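PDB 3O66: glycine betaine/carnitine/choline ABC transporter from Staphylococcus aureus subsp. aureus Mu50, which probably binds glycine betaine, carnitine or choline as the extracellular substrate-binding component of an ABC uptake transporter. Local coordinates for residues T14-S19 against T52-A57; H26-L31 against N242-K247; K89-T94 against Q104-S109; Y110-T115 against Y220-V225; Y196-R201 against S251-L256. All coordinates share one frame; numbering follows the deposited sequence.

Contact 1. Residues T14-S19 against T52-A57; sequences TALSTS and TIQHNA
Thr14 of strand 12-16 and Gln54 of helix 51-60 meet inside a beta-alpha-beta crossover of the type II periplasmic-binding-protein fold. The helix joins parallel strands 43-48 and 65-70, and strand 12-16, which it packs on, lies between those two in the sheet. The short helix and strand segments run almost antiparallel, with axes 8.6 Å apart.

The polar part is one short hydrogen bond, in which Thr14 OG1 donates to Gln54 OE1 at 2.5 Å. The hydroxyl stands at 124° to the C=O bond and is tilted 27° from the carbonyl plane, so it meets the oxygen from one flank. A chi1 of 67° sets Thr14 OG1 between backbone N and carbonyl carbon, turned to the helix. The same OG1 is also hydrogen-bonded to Ser66 OG, while Gln54 NE2 bonds to Val68 O and Ser51 OG; with both ends of the amide engaged, its flip is fixed. Thr14 O lies 3.3 Å from Gln54 OE1, but both are acceptors and form no bond.

The apolar part flanks this bond. Leu16 lies at about a right angle to the Gln54 chain, with CD2 3.7 Å from Gln54 CG and also against the amide nitrogen. One helical turn further along, the other branch of Thr14 finds a methyl partner, CG2 standing 3.8 Å from Ala57 CB.

Contact 2. Residues H26-L31 against N242-K247; sequences HMLRLL and NKLTGK
Lys243 is the first residue of 242-247 to reach helix segment 26-31: its side chain passes Leu31, with CD and NZ both 4.0 Å from Leu31 CD1. The polar partners of its ammonium group are Asp282 and Asp35, in salt bridges, and Tyr280 O, in a hydrogen bond. Leu244 carries most of the contact. Its CG meets Leu31 CD2 tip to tip at 3.7 Å, while CD1 lies 3.8 Å from Leu28 CD2 and 3.9 Å from SE of selenomethionine Met27. For Met27, CG anti to the backbone N (chi1 -168°) and an extended chi2 bring the selenium beside both Leu244 methyls. Thr245 then turns the chain away, its OG1 accepting from Asn242 ND2 at 3.1 Å in the amide plane. Gly246, with phi 76°, takes the third position of a type II turn from Leu244 to Lys247. Lys247 curls back, NZ donating to Lys243 O at 2.7 Å and bracing the loop internally. The loop thus presses on one flank of helix 19-35, with Ile241 of helix 236-242, Tyr110 and Phe281 around the leucines and helix 267-277 adding Phe274 and Leu275 against Met27.

Contact 3. Residues K89-T94 against Q104-S109; sequences KAMIAT and QTFFDS
Thr94 and selenomethionine Met91 of helix 87-102 pack against Phe106 from the same side of its ring. Phe106 belongs to strand 104-106, an edge strand of one five-stranded sheet of the periplasmic-binding-protein fold; the contact combines a CH-pi interaction with a Met-aromatic one.

The tight part is the ring. Thr94 CG2 sits over its centre, 3.7 Å from the centroid and only 13° off the ring normal. CG2 is placed there because it stands anti to the backbone N, and the threonine hydroxyl is turned back into its own helix. Met91 SE approaches the same ring obliquely, 4.8 Å from the centroid and 58° off the normal, with Phe106 CE2 at 3.9 Å. A bend at chi2 of Met91 brings the selenium to the ring. Phe98 meets Phe106 edge-to-face, so the helix supplies a third neighbour.

Packing is looser toward the residues after the strand. The turn at chi3 points Met91 CE that way, with Phe107 O and Ser109 CB each at 4.1 Å. Asp108 is exposed and makes no close contact with segment 89-94; its OD1 is instead hydrogen-bonded to Gln95 NE2. Ser109 sends OG to Ala222 O rather than to the helix segment.

Within the helix, Ala90 O accepts twice: from Thr94 OG1 at 2.7 Å and Thr94 N at 3.0 Å, from opposite faces of its carbonyl plane.

Contact 4. Residues Y110-T115 against Y220-V225; sequences YGFANT and YAASAV
Ala222 CB is pressed over one face of the Phe112 ring, 3.6 Å from the centroid and displaced toward the rim, with Phe112 CE1 only 3.2 Å away. Phe112 holds its ring there with chi1 at 67°, CG lying between the backbone N and the carbonyl carbon. Next to it Tyr110 runs alongside the strand: its ring passes the Ser223-Ala224 peptide, and OH closes to 3.2 Å from Ala224 CB before hydrogen-bonding to Gly67 O. These side chains lie at the hinge of the two-lobed binding-protein fold, where 110-115 leads from the sheet containing 104-106 to that containing 116-120, and 220-225 returns. The two crossings run roughly antiparallel, with a single bridge pairing Ala113 and Ala221. Three backbone bonds tie them. Tyr110 N reaches Ala222 O at 2.8 Å, Ala222 N reaches Phe112 O at 3.0 Å, the straightest at 169°, and Asn114 N reaches Tyr220 O at 3.1 Å. At the polar edge, Thr115 crosses the Tyr220 side chain at about a right angle, OG1 3.6 Å from Tyr220 CD1. Asn114 ND2 turns to Glu20 OE2, near a bound acetate.

Contact 5. Residues Y196-R201 against S251-L256; sequences YSTDGR and SEMQRL. With ACT (acetate ion), chain D.
Gly200 and Gln254 bring the two backbones together, CA to CA 4.5 Å, just where a type I turn from Tyr196 to Asp199 runs into helix 200-204; Gly200 CA makes a CA-H...O contact with Gln254 O at 3.3 Å. Gln254 supplies the polar link: NE2 donates to Ser197 O at 2.9 Å, almost perfectly straight at 178°, with the acceptor in the amide plane. Beside it, Thr198 CG2 meets the methylene CG of selenomethionine Met253 at 3.8 Å. With chi1 at 59°, Thr198 directs OG1 away from that methyl, to 2.6 Å from atom O of a bound acetate; Glu20 OE1 is also within hydrogen-bonding reach of this hydroxyl. Asp199 is the N-cap of helix 200-204. Its OD2 accepts from Arg201 N at 2.8 Å and Arg201 NE at 2.9 Å, from opposite faces of the carboxylate, while NH1 bonds OD1, so the guanidinium grips the carboxylate side-on and the cap is doubly held. The turn leaves strand 192-196 of one lobe's sheet, whereas helix 250-261 leans on helices 19-35 and 267-277: Met253 touches Ile23 and Ile24, and Leu256 touches Val270 and Phe274.

How the contacts relate
Contacts 1, 3 and 4 all reach the sheet of one lobe; contact 1 stands apart, its centre 14 Å from that of contact 4 and without touching it. Contacts 3 and 4 are the closest pair, centres 10 Å apart, joined through neighbouring strands and by Phe107 O to Ser223 OG at 2.7 Å. Contact 2 touches both: Gly246 N is 2.9 Å from Ser109 O, and Leu28 CD1 packs on Tyr110 OH. Contact 5 follows at the hinge, where Thr115 O meets Ser197 N at 2.8 Å. An acetate, probably from the crystallisation liquor, lies by Asn114 of contact 4 and Thr198 of contact 5, between the lobes, a position consistent with the substrate cleft of such binding proteins.

Contact 1. Residues T14-S19 against T52-A57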
# COMPACT_ATOMS: atom_id res chain seq x y z
N THR A 14 15.24 0.76 -1.67
CA THR A 14 14.79 1.49 -0.50
C THR A 14 13.61 0.78 0.14
O THR A 14 12.71 0.24 -0.57
CB THR A 14 14.34 2.91 -0.82
OG1 THR A 14 13.14 2.83 -1.61
CG2 THR A 14 15.40 3.67 -1.55
N ALA A 15 13.60 0.77 1.47
CA ALA A 15 12.48 0.21 2.22
C ALA A 15 12.12 1.11 3.38
O ALA A 15 13.02 1.70 4.03
CB ALA A 15 12.81 -1.17 2.69
N LEU A 16 10.81 1.21 3.64
CA LEU A 16 10.28 1.95 4.77
C LEU A 16 10.43 1.04 5.99
O LEU A 16 10.76 -0.14 5.84
CB LEU A 16 8.77 2.29 4.56
CG LEU A 16 8.40 3.12 3.32
CD1 LEU A 16 6.88 3.21 3.18
CD2 LEU A 16 9.04 4.54 3.37
N SER A 17 10.18 1.56 7.18
CA SER A 17 10.13 0.71 8.39
C SER A 17 8.89 -0.18 8.53
O SER A 17 8.77 -0.95 9.50
CB SER A 17 10.36 1.55 9.68
OG SER A 17 9.54 2.71 9.68
N THR A 18 7.99 -0.14 7.55
CA THR A 18 6.73 -0.90 7.60
C THR A 18 7.02 -2.33 7.15
O THR A 18 7.91 -2.54 6.33
CB THR A 18 5.67 -0.31 6.67
OG1 THR A 18 6.11 -0.41 5.30
CG2 THR A 18 5.39 1.16 7.02
N SER A 19 6.30 -3.30 7.71
CA SER A 19 6.48 -4.69 7.28
C SER A 19 6.16 -4.85 5.81
O SER A 19 6.84 -5.58 5.10
CB SER A 19 5.60 -5.64 8.10
OG SER A 19 6.00 -5.57 9.45
N THR A 52 9.01 10.39 0.70
CA THR A 52 9.93 11.48 0.39
C THR A 52 11.39 11.02 0.56
O THR A 52 12.26 11.30 -0.28
CB THR A 52 9.63 12.75 1.20
OG1 THR A 52 8.30 13.18 0.89
CG2 THR A 52 10.60 13.88 0.86
N ILE A 53 11.66 10.29 1.64
CA ILE A 53 13.02 9.79 1.88
C ILE A 53 13.38 8.75 0.80
O ILE A 53 14.51 8.74 0.31
CB ILE A 53 13.21 9.22 3.34
CG1 ILE A 53 12.66 10.19 4.42
CG2 ILE A 53 14.67 8.82 3.63
CD1 ILE A 53 13.26 11.55 4.49
N GLN A 54 12.43 7.90 0.43
CA GLN A 54 12.68 6.91 -0.63
C GLN A 54 13.03 7.63 -1.91
O GLN A 54 13.98 7.24 -2.57
CB GLN A 54 11.47 6.02 -0.89
CG GLN A 54 11.07 5.14 0.28
CD GLN A 54 10.27 3.94 -0.21
OE1 GLN A 54 10.84 2.90 -0.54
NE2 GLN A 54 8.95 4.10 -0.25
N HIS A 55 12.22 8.65 -2.26
CA HIS A 55 12.37 9.40 -3.50
C HIS A 55 13.73 10.08 -3.57
O HIS A 55 14.43 9.99 -4.60
CB HIS A 55 11.27 10.46 -3.61
CG HIS A 55 11.40 11.33 -4.83
ND1 HIS A 55 11.26 10.83 -6.11
CD2 HIS A 55 11.64 12.65 -4.95
CE1 HIS A 55 11.42 11.82 -6.98
NE2 HIS A 55 11.65 12.94 -6.30
N ASN A 56 14.09 10.76 -2.49
CA ASN A 56 15.34 11.48 -2.42
C ASN A 56 16.53 10.54 -2.56
O ASN A 56 17.50 10.88 -3.25
CB ASN A 56 15.41 12.36 -1.16
CG ASN A 56 14.48 13.56 -1.25
OD1 ASN A 56 14.22 14.09 -2.34
ND2 ASN A 56 13.99 14.02 -0.10
N ALA A 57 16.44 9.34 -1.97
CA ALA A 57 17.48 8.35 -2.20
C ALA A 57 17.69 8.02 -3.70
O ALA A 57 18.82 7.93 -4.15
CB ALA A 57 17.19 7.06 -1.40

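Contact 2. Residues H26-L31 against N242-K247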
# COMPACT_ATOMS: atom_id res chain seq x y z
N HIS A 26 12.29 -7.24 0.21
CA HIS A 26 13.04 -8.48 0.28
C HIS A 26 12.64 -9.41 -0.83
O HIS A 26 13.46 -10.21 -1.28
CB HIS A 26 12.84 -9.19 1.64
CG HIS A 26 13.73 -8.66 2.70
ND1 HIS A 26 15.09 -8.85 2.69
CD2 HIS A 26 13.46 -7.91 3.79
CE1 HIS A 26 15.62 -8.25 3.74
NE2 HIS A 26 14.65 -7.67 4.43
N MSE A 27 11.39 -9.29 -1.28
CA MSE A 27 10.89 -10.15 -2.35
C MSE A 27 11.61 -9.79 -3.65
O MSE A 27 12.09 -10.69 -4.35
CB MSE A 27 9.37 -10.02 -2.47
CG MSE A 27 8.69 -11.02 -3.33
SE MSE A 27 6.78 -10.55 -3.42
CE MSE A 27 6.18 -10.94 -1.59
N LEU A 28 11.78 -8.49 -3.91
CA LEU A 28 12.56 -8.04 -5.08
C LEU A 28 14.00 -8.48 -4.96
O LEU A 28 14.59 -8.94 -5.94
CB LEU A 28 12.50 -6.51 -5.26
CG LEU A 28 11.16 -5.96 -5.75
CD1 LEU A 28 11.17 -4.44 -5.65
CD2 LEU A 28 10.86 -6.40 -7.18
N ARG A 29 14.56 -8.39 -3.75
CA ARG A 29 15.98 -8.75 -3.56
C ARG A 29 16.18 -10.23 -3.90
O ARG A 29 17.13 -10.61 -4.63
CB ARG A 29 16.44 -8.46 -2.12
CG ARG A 29 17.83 -9.03 -1.79
CD ARG A 29 18.18 -8.79 -0.32
NE ARG A 29 17.33 -9.57 0.61
CZ ARG A 29 17.56 -10.83 0.97
NH1 ARG A 29 18.62 -11.48 0.50
NH2 ARG A 29 16.74 -11.43 1.82
N LEU A 30 15.31 -11.07 -3.36
CA LEU A 30 15.41 -12.51 -3.56
C LEU A 30 15.10 -12.91 -4.99
O LEU A 30 15.71 -13.83 -5.53
CB LEU A 30 14.55 -13.29 -2.55
CG LEU A 30 14.98 -13.22 -1.08
CD1 LEU A 30 13.80 -13.58 -0.16
CD2 LEU A 30 16.22 -14.12 -0.75
N LEU A 31 14.16 -12.20 -5.62
CA LEU A 31 13.77 -12.54 -6.97
C LEU A 31 14.90 -12.16 -7.93
O LEU A 31 15.19 -12.92 -8.85
CB LEU A 31 12.47 -11.83 -7.33
CG LEU A 31 11.84 -12.18 -8.67
CD1 LEU A 31 11.59 -13.68 -8.83
CD2 LEU A 31 10.54 -11.37 -8.81
N ASN A 242 8.78 -6.92 -13.38
CA ASN A 242 7.45 -7.17 -13.95
C ASN A 242 6.87 -8.54 -13.63
O ASN A 242 5.67 -8.72 -13.77
CB ASN A 242 7.44 -6.92 -15.46
CG ASN A 242 7.17 -5.45 -15.81
OD1 ASN A 242 7.83 -4.89 -16.69
ND2 ASN A 242 6.20 -4.83 -15.13
N LYS A 243 7.68 -9.49 -13.18
CA LYS A 243 7.14 -10.78 -12.78
C LYS A 243 6.15 -10.61 -11.62
O LYS A 243 5.26 -11.42 -11.47
CB LYS A 243 8.25 -11.71 -12.31
CG LYS A 243 9.02 -12.47 -13.36
CD LYS A 243 10.07 -13.28 -12.55
CE LYS A 243 10.39 -14.57 -13.21
NZ LYS A 243 11.24 -15.44 -12.38
N LEU A 244 6.33 -9.56 -10.81
CA LEU A 244 5.47 -9.36 -9.65
C LEU A 244 4.21 -8.54 -9.95
O LEU A 244 3.36 -8.41 -9.09
CB LEU A 244 6.26 -8.72 -8.49
CG LEU A 244 7.40 -9.61 -7.90
CD1 LEU A 244 8.09 -8.92 -6.73
CD2 LEU A 244 6.87 -10.93 -7.44
N THR A 245 4.11 -7.99 -11.16
CA THR A 245 2.96 -7.16 -11.52
C THR A 245 1.64 -7.96 -11.47
O THR A 245 1.52 -8.99 -12.13
CB THR A 245 3.17 -6.57 -12.94
OG1 THR A 245 4.29 -5.66 -12.90
CG2 THR A 245 1.91 -5.83 -13.45
N GLY A 246 0.66 -7.47 -10.69
CA GLY A 246 -0.61 -8.18 -10.47
C GLY A 246 -0.59 -9.37 -9.51
O GLY A 246 -1.64 -9.95 -9.23
N LYS A 247 0.58 -9.76 -9.00
CA LYS A 247 0.68 -11.00 -8.19
C LYS A 247 0.32 -10.92 -6.69
O LYS A 247 0.33 -11.95 -5.96
CB LYS A 247 2.05 -11.66 -8.37
CG LYS A 247 2.54 -11.78 -9.81
CD LYS A 247 1.73 -12.76 -10.70
CE LYS A 247 1.94 -12.45 -12.21
NZ LYS A 247 3.34 -12.86 -12.67

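Contact 3. Residues K89-T94 against Q104-S109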
# COMPACT_ATOMS: atom_id res chain seq x y z
N LYS A 89 -6.44 6.72 -14.87
CA LYS A 89 -5.84 8.02 -15.25
C LYS A 89 -4.81 8.50 -14.21
O LYS A 89 -3.84 9.17 -14.56
CB LYS A 89 -6.92 9.08 -15.45
CG LYS A 89 -7.75 8.90 -16.73
CD LYS A 89 -8.69 10.10 -16.88
CE LYS A 89 -10.08 9.70 -17.30
NZ LYS A 89 -10.42 10.14 -18.68
N ALA A 90 -5.04 8.16 -12.93
CA ALA A 90 -4.06 8.46 -11.89
C ALA A 90 -2.77 7.70 -12.14
O ALA A 90 -1.67 8.25 -11.94
CB ALA A 90 -4.61 8.12 -10.47
N MSE A 91 -2.88 6.44 -12.54
CA MSE A 91 -1.67 5.62 -12.75
C MSE A 91 -0.91 6.10 -13.99
O MSE A 91 0.32 6.20 -13.98
CB MSE A 91 -1.98 4.12 -12.84
CG MSE A 91 -0.71 3.25 -13.00
SE MSE A 91 0.61 3.54 -11.56
CE MSE A 91 0.04 2.05 -10.47
N ILE A 92 -1.64 6.38 -15.06
CA ILE A 92 -1.02 6.93 -16.27
C ILE A 92 -0.26 8.24 -15.97
O ILE A 92 0.89 8.42 -16.42
CB ILE A 92 -2.07 7.13 -17.40
CG1 ILE A 92 -2.51 5.76 -17.95
CG2 ILE A 92 -1.49 8.01 -18.54
CD1 ILE A 92 -3.82 5.80 -18.78
N ALA A 93 -0.90 9.15 -15.25
CA ALA A 93 -0.26 10.42 -14.87
C ALA A 93 1.00 10.17 -14.03
O ALA A 93 2.00 10.84 -14.20
CB ALA A 93 -1.22 11.32 -14.10
N THR A 94 0.94 9.21 -13.11
CA THR A 94 2.10 8.86 -12.30
C THR A 94 3.26 8.29 -13.13
O THR A 94 4.43 8.66 -12.95
CB THR A 94 1.71 7.90 -11.14
OG1 THR A 94 0.61 8.48 -10.43
CG2 THR A 94 2.87 7.73 -10.15
N GLN A 104 12.59 7.65 -14.42
CA GLN A 104 12.31 6.45 -13.64
C GLN A 104 11.07 5.75 -14.16
O GLN A 104 10.15 6.38 -14.70
CB GLN A 104 12.11 6.77 -12.16
CG GLN A 104 13.37 7.31 -11.45
CD GLN A 104 13.07 7.84 -10.05
OE1 GLN A 104 11.99 7.63 -9.50
NE2 GLN A 104 14.04 8.56 -9.47
N THR A 105 11.04 4.44 -13.97
CA THR A 105 9.90 3.63 -14.32
C THR A 105 9.10 3.36 -13.05
O THR A 105 9.59 2.70 -12.10
CB THR A 105 10.33 2.34 -15.00
OG1 THR A 105 10.92 2.65 -16.27
CG2 THR A 105 9.14 1.37 -15.18
N PHE A 106 7.88 3.88 -13.02
CA PHE A 106 6.93 3.55 -11.95
C PHE A 106 6.14 2.37 -12.52
O PHE A 106 5.36 2.56 -13.45
CB PHE A 106 6.05 4.78 -11.62
CG PHE A 106 5.28 4.69 -10.32
CD1 PHE A 106 5.62 5.52 -9.25
CD2 PHE A 106 4.21 3.81 -10.18
CE1 PHE A 106 4.91 5.46 -8.03
CE2 PHE A 106 3.47 3.75 -8.99
CZ PHE A 106 3.84 4.59 -7.91
N PHE A 107 6.36 1.15 -12.00
CA PHE A 107 5.80 -0.08 -12.61
C PHE A 107 4.29 -0.14 -12.48
O PHE A 107 3.69 0.58 -11.66
CB PHE A 107 6.45 -1.34 -12.04
CG PHE A 107 7.85 -1.58 -12.55
CD1 PHE A 107 8.07 -2.50 -13.58
CD2 PHE A 107 8.92 -0.85 -12.04
CE1 PHE A 107 9.35 -2.72 -14.08
CE2 PHE A 107 10.22 -1.05 -12.54
CZ PHE A 107 10.43 -1.98 -13.54
N ASP A 108 3.68 -0.95 -13.33
CA ASP A 108 2.29 -1.35 -13.12
C ASP A 108 2.17 -1.94 -11.71
O ASP A 108 3.13 -2.47 -11.18
CB ASP A 108 1.83 -2.37 -14.15
CG ASP A 108 1.59 -1.76 -15.54
OD1 ASP A 108 1.58 -0.52 -15.70
OD2 ASP A 108 1.40 -2.54 -16.48
N SER A 109 0.98 -1.84 -11.11
CA SER A 109 0.81 -2.22 -9.72
C SER A 109 1.04 -3.68 -9.41
O SER A 109 0.74 -4.58 -10.24
CB SER A 109 -0.58 -1.79 -9.21
OG SER A 109 -0.79 -2.19 -7.86

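Contact 4. Residues Y110-T115 against Y220-V225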
# COMPACT_ATOMS: atom_id res chain seq x y z
N TYR A 110 1.59 -3.91 -8.23
CA TYR A 110 1.61 -5.26 -7.65
C TYR A 110 0.22 -5.94 -7.61
O TYR A 110 0.13 -7.17 -7.62
CB TYR A 110 2.14 -5.19 -6.23
CG TYR A 110 3.62 -4.89 -6.16
CD1 TYR A 110 4.55 -5.72 -6.78
CD2 TYR A 110 4.08 -3.77 -5.45
CE1 TYR A 110 5.89 -5.46 -6.71
CE2 TYR A 110 5.43 -3.47 -5.36
CZ TYR A 110 6.33 -4.31 -6.00
OH TYR A 110 7.66 -4.04 -5.91
N GLY A 111 -0.83 -5.13 -7.52
CA GLY A 111 -2.21 -5.64 -7.53
C GLY A 111 -2.99 -5.24 -6.28
O GLY A 111 -4.17 -5.55 -6.16
N PHE A 112 -2.33 -4.53 -5.37
CA PHE A 112 -3.01 -4.01 -4.19
C PHE A 112 -2.92 -2.47 -4.10
O PHE A 112 -2.07 -1.85 -4.74
CB PHE A 112 -2.47 -4.67 -2.89
CG PHE A 112 -1.02 -4.30 -2.55
CD1 PHE A 112 -0.74 -3.24 -1.68
CD2 PHE A 112 0.04 -5.05 -3.05
CE1 PHE A 112 0.56 -2.91 -1.33
CE2 PHE A 112 1.37 -4.73 -2.72
CZ PHE A 112 1.64 -3.67 -1.84
N ALA A 113 -3.83 -1.90 -3.31
CA ALA A 113 -3.79 -0.50 -2.88
C ALA A 113 -3.75 -0.42 -1.34
O ALA A 113 -4.44 -1.19 -0.65
CB ALA A 113 -4.98 0.25 -3.43
N ASN A 114 -2.92 0.49 -0.83
CA ASN A 114 -2.78 0.77 0.59
C ASN A 114 -3.31 2.17 0.84
O ASN A 114 -2.59 3.17 0.64
CB ASN A 114 -1.32 0.63 1.03
CG ASN A 114 -1.15 0.67 2.54
OD1 ASN A 114 -2.09 1.01 3.27
ND2 ASN A 114 0.03 0.33 3.01
N THR A 115 -4.59 2.22 1.19
CA THR A 115 -5.32 3.46 1.33
C THR A 115 -6.09 3.49 2.65
O THR A 115 -6.32 2.46 3.27
CB THR A 115 -6.32 3.65 0.15
OG1 THR A 115 -7.08 4.85 0.37
CG2 THR A 115 -7.28 2.43 0.02
N TYR A 220 -4.21 4.69 -4.23
CA TYR A 220 -2.90 4.47 -3.68
C TYR A 220 -2.46 3.07 -4.11
O TYR A 220 -2.09 2.22 -3.27
CB TYR A 220 -2.97 4.60 -2.15
CG TYR A 220 -3.20 6.02 -1.71
CD1 TYR A 220 -4.50 6.50 -1.47
CD2 TYR A 220 -2.14 6.90 -1.59
CE1 TYR A 220 -4.72 7.83 -1.06
CE2 TYR A 220 -2.33 8.23 -1.18
CZ TYR A 220 -3.62 8.68 -0.92
OH TYR A 220 -3.81 9.96 -0.53
N ALA A 221 -2.53 2.83 -5.41
CA ALA A 221 -2.02 1.57 -5.97
C ALA A 221 -0.51 1.48 -5.69
O ALA A 221 0.21 2.44 -5.84
CB ALA A 221 -2.29 1.52 -7.45
N ALA A 222 -0.07 0.30 -5.27
CA ALA A 222 1.34 0.05 -4.91
C ALA A 222 2.11 -0.56 -6.07
O ALA A 222 1.61 -1.52 -6.71
CB ALA A 222 1.38 -0.90 -3.70
N SER A 223 3.33 -0.04 -6.30
CA SER A 223 4.21 -0.52 -7.38
C SER A 223 5.65 -0.40 -6.96
O SER A 223 5.96 0.39 -6.06
CB SER A 223 4.07 0.35 -8.63
OG SER A 223 2.74 0.40 -9.15
N ALA A 224 6.52 -1.14 -7.65
CA ALA A 224 7.95 -0.91 -7.62
C ALA A 224 8.28 0.36 -8.43
O ALA A 224 7.54 0.69 -9.33
CB ALA A 224 8.66 -2.08 -8.25
N VAL A 225 9.38 1.03 -8.08
CA VAL A 225 10.04 2.06 -8.93
C VAL A 225 11.50 1.67 -9.12
O VAL A 225 12.14 1.18 -8.19
CB VAL A 225 9.91 3.46 -8.29
CG1 VAL A 225 10.72 4.57 -9.11
CG2 VAL A 225 8.43 3.84 -8.14

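Contact 5. Residues Y196-R201 against S251-L256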
# COMPACT_ATOMS: atom_id res chain seq x y z
N TYR A 196 -6.02 1.41 7.53
CA TYR A 196 -5.31 1.21 6.27
C TYR A 196 -5.74 -0.12 5.65
O TYR A 196 -5.87 -1.14 6.37
CB TYR A 196 -3.81 1.16 6.53
CG TYR A 196 -3.17 2.51 6.65
CD1 TYR A 196 -3.05 3.35 5.53
CD2 TYR A 196 -2.66 2.95 7.87
CE1 TYR A 196 -2.44 4.61 5.63
CE2 TYR A 196 -2.03 4.19 7.97
CZ TYR A 196 -1.94 5.01 6.87
OH TYR A 196 -1.33 6.24 6.99
N SER A 197 -5.94 -0.13 4.35
CA SER A 197 -6.59 -1.27 3.66
C SER A 197 -5.73 -2.53 3.54
O SER A 197 -6.25 -3.56 3.10
CB SER A 197 -7.03 -0.83 2.27
OG SER A 197 -5.88 -0.46 1.52
N THR A 198 -4.45 -2.49 3.92
CA THR A 198 -3.64 -3.71 3.85
C THR A 198 -3.17 -4.21 5.22
O THR A 198 -2.34 -5.14 5.29
CB THR A 198 -2.38 -3.57 2.96
OG1 THR A 198 -1.56 -2.50 3.45
CG2 THR A 198 -2.73 -3.36 1.50
N ASP A 199 -3.67 -3.60 6.30
CA ASP A 199 -3.20 -4.00 7.63
C ASP A 199 -3.44 -5.49 7.87
O ASP A 199 -4.53 -6.01 7.59
CB ASP A 199 -3.84 -3.13 8.75
CG ASP A 199 -3.14 -3.32 10.06
OD1 ASP A 199 -2.23 -2.51 10.38
OD2 ASP A 199 -3.45 -4.33 10.76
N GLY A 200 -2.42 -6.19 8.34
CA GLY A 200 -2.56 -7.62 8.64
C GLY A 200 -3.71 -8.00 9.56
O GLY A 200 -4.20 -9.13 9.55
N ARG A 201 -4.14 -7.07 10.40
CA ARG A 201 -5.22 -7.40 11.32
C ARG A 201 -6.54 -7.55 10.59
O ARG A 201 -7.48 -8.17 11.10
CB ARG A 201 -5.28 -6.41 12.50
CG ARG A 201 -4.12 -6.67 13.48
CD ARG A 201 -3.86 -5.47 14.38
NE ARG A 201 -3.28 -4.34 13.62
CZ ARG A 201 -2.50 -3.42 14.18
NH1 ARG A 201 -2.01 -2.42 13.47
NH2 ARG A 201 -2.22 -3.51 15.48
N SER A 251 -6.13 -8.57 -0.56
CA SER A 251 -6.35 -9.68 0.39
C SER A 251 -5.03 -10.43 0.69
O SER A 251 -4.74 -10.81 1.81
CB SER A 251 -7.35 -10.69 -0.20
OG SER A 251 -8.63 -10.11 -0.37
N GLU A 252 -4.21 -10.61 -0.34
CA GLU A 252 -2.94 -11.30 -0.18
C GLU A 252 -1.93 -10.46 0.61
O GLU A 252 -1.21 -10.98 1.44
CB GLU A 252 -2.35 -11.70 -1.54
CG GLU A 252 -1.15 -12.61 -1.45
CD GLU A 252 -1.48 -13.96 -0.84
OE1 GLU A 252 -2.68 -14.35 -0.78
OE2 GLU A 252 -0.52 -14.66 -0.45
N MSE A 253 -1.91 -9.15 0.36
CA MSE A 253 -1.02 -8.24 1.11
C MSE A 253 -1.42 -8.23 2.58
O MSE A 253 -0.54 -8.15 3.44
CB MSE A 253 -1.07 -6.81 0.56
CG MSE A 253 0.07 -5.87 1.07
SE MSE A 253 1.86 -6.52 0.51
CE MSE A 253 2.51 -7.22 2.22
N GLN A 254 -2.73 -8.25 2.86
CA GLN A 254 -3.21 -8.35 4.23
C GLN A 254 -2.65 -9.62 4.89
O GLN A 254 -2.09 -9.55 6.00
CB GLN A 254 -4.74 -8.36 4.31
CG GLN A 254 -5.41 -7.01 3.93
CD GLN A 254 -6.84 -7.22 3.49
OE1 GLN A 254 -7.34 -8.35 3.53
NE2 GLN A 254 -7.51 -6.14 3.09
N ARG A 255 -2.76 -10.75 4.17
CA ARG A 255 -2.24 -12.02 4.68
C ARG A 255 -0.73 -12.00 4.90
O ARG A 255 -0.24 -12.54 5.90
CB ARG A 255 -2.60 -13.23 3.77
CG ARG A 255 -4.05 -13.72 3.93
CD ARG A 255 -4.34 -14.97 3.06
NE ARG A 255 -4.41 -14.62 1.64
CZ ARG A 255 -5.50 -14.15 1.03
NH1 ARG A 255 -5.45 -13.85 -0.26
NH2 ARG A 255 -6.63 -13.95 1.71
N LEU A 256 0.01 -11.42 3.97
CA LEU A 256 1.46 -11.35 4.09
C LEU A 256 1.82 -10.46 5.26
O LEU A 256 2.69 -10.81 6.07
CB LEU A 256 2.10 -10.82 2.79
CG LEU A 256 1.99 -11.78 1.61
CD1 LEU A 256 2.43 -11.05 0.33
CD2 LEU A 256 2.78 -13.10 1.84
C ACT D . -0.83 -1.34 6.49
O ACT D . -1.60 -1.01 5.54
OXT ACT D . 0.00 -2.27 6.29
CH3 ACT D . -0.90 -0.63 7.82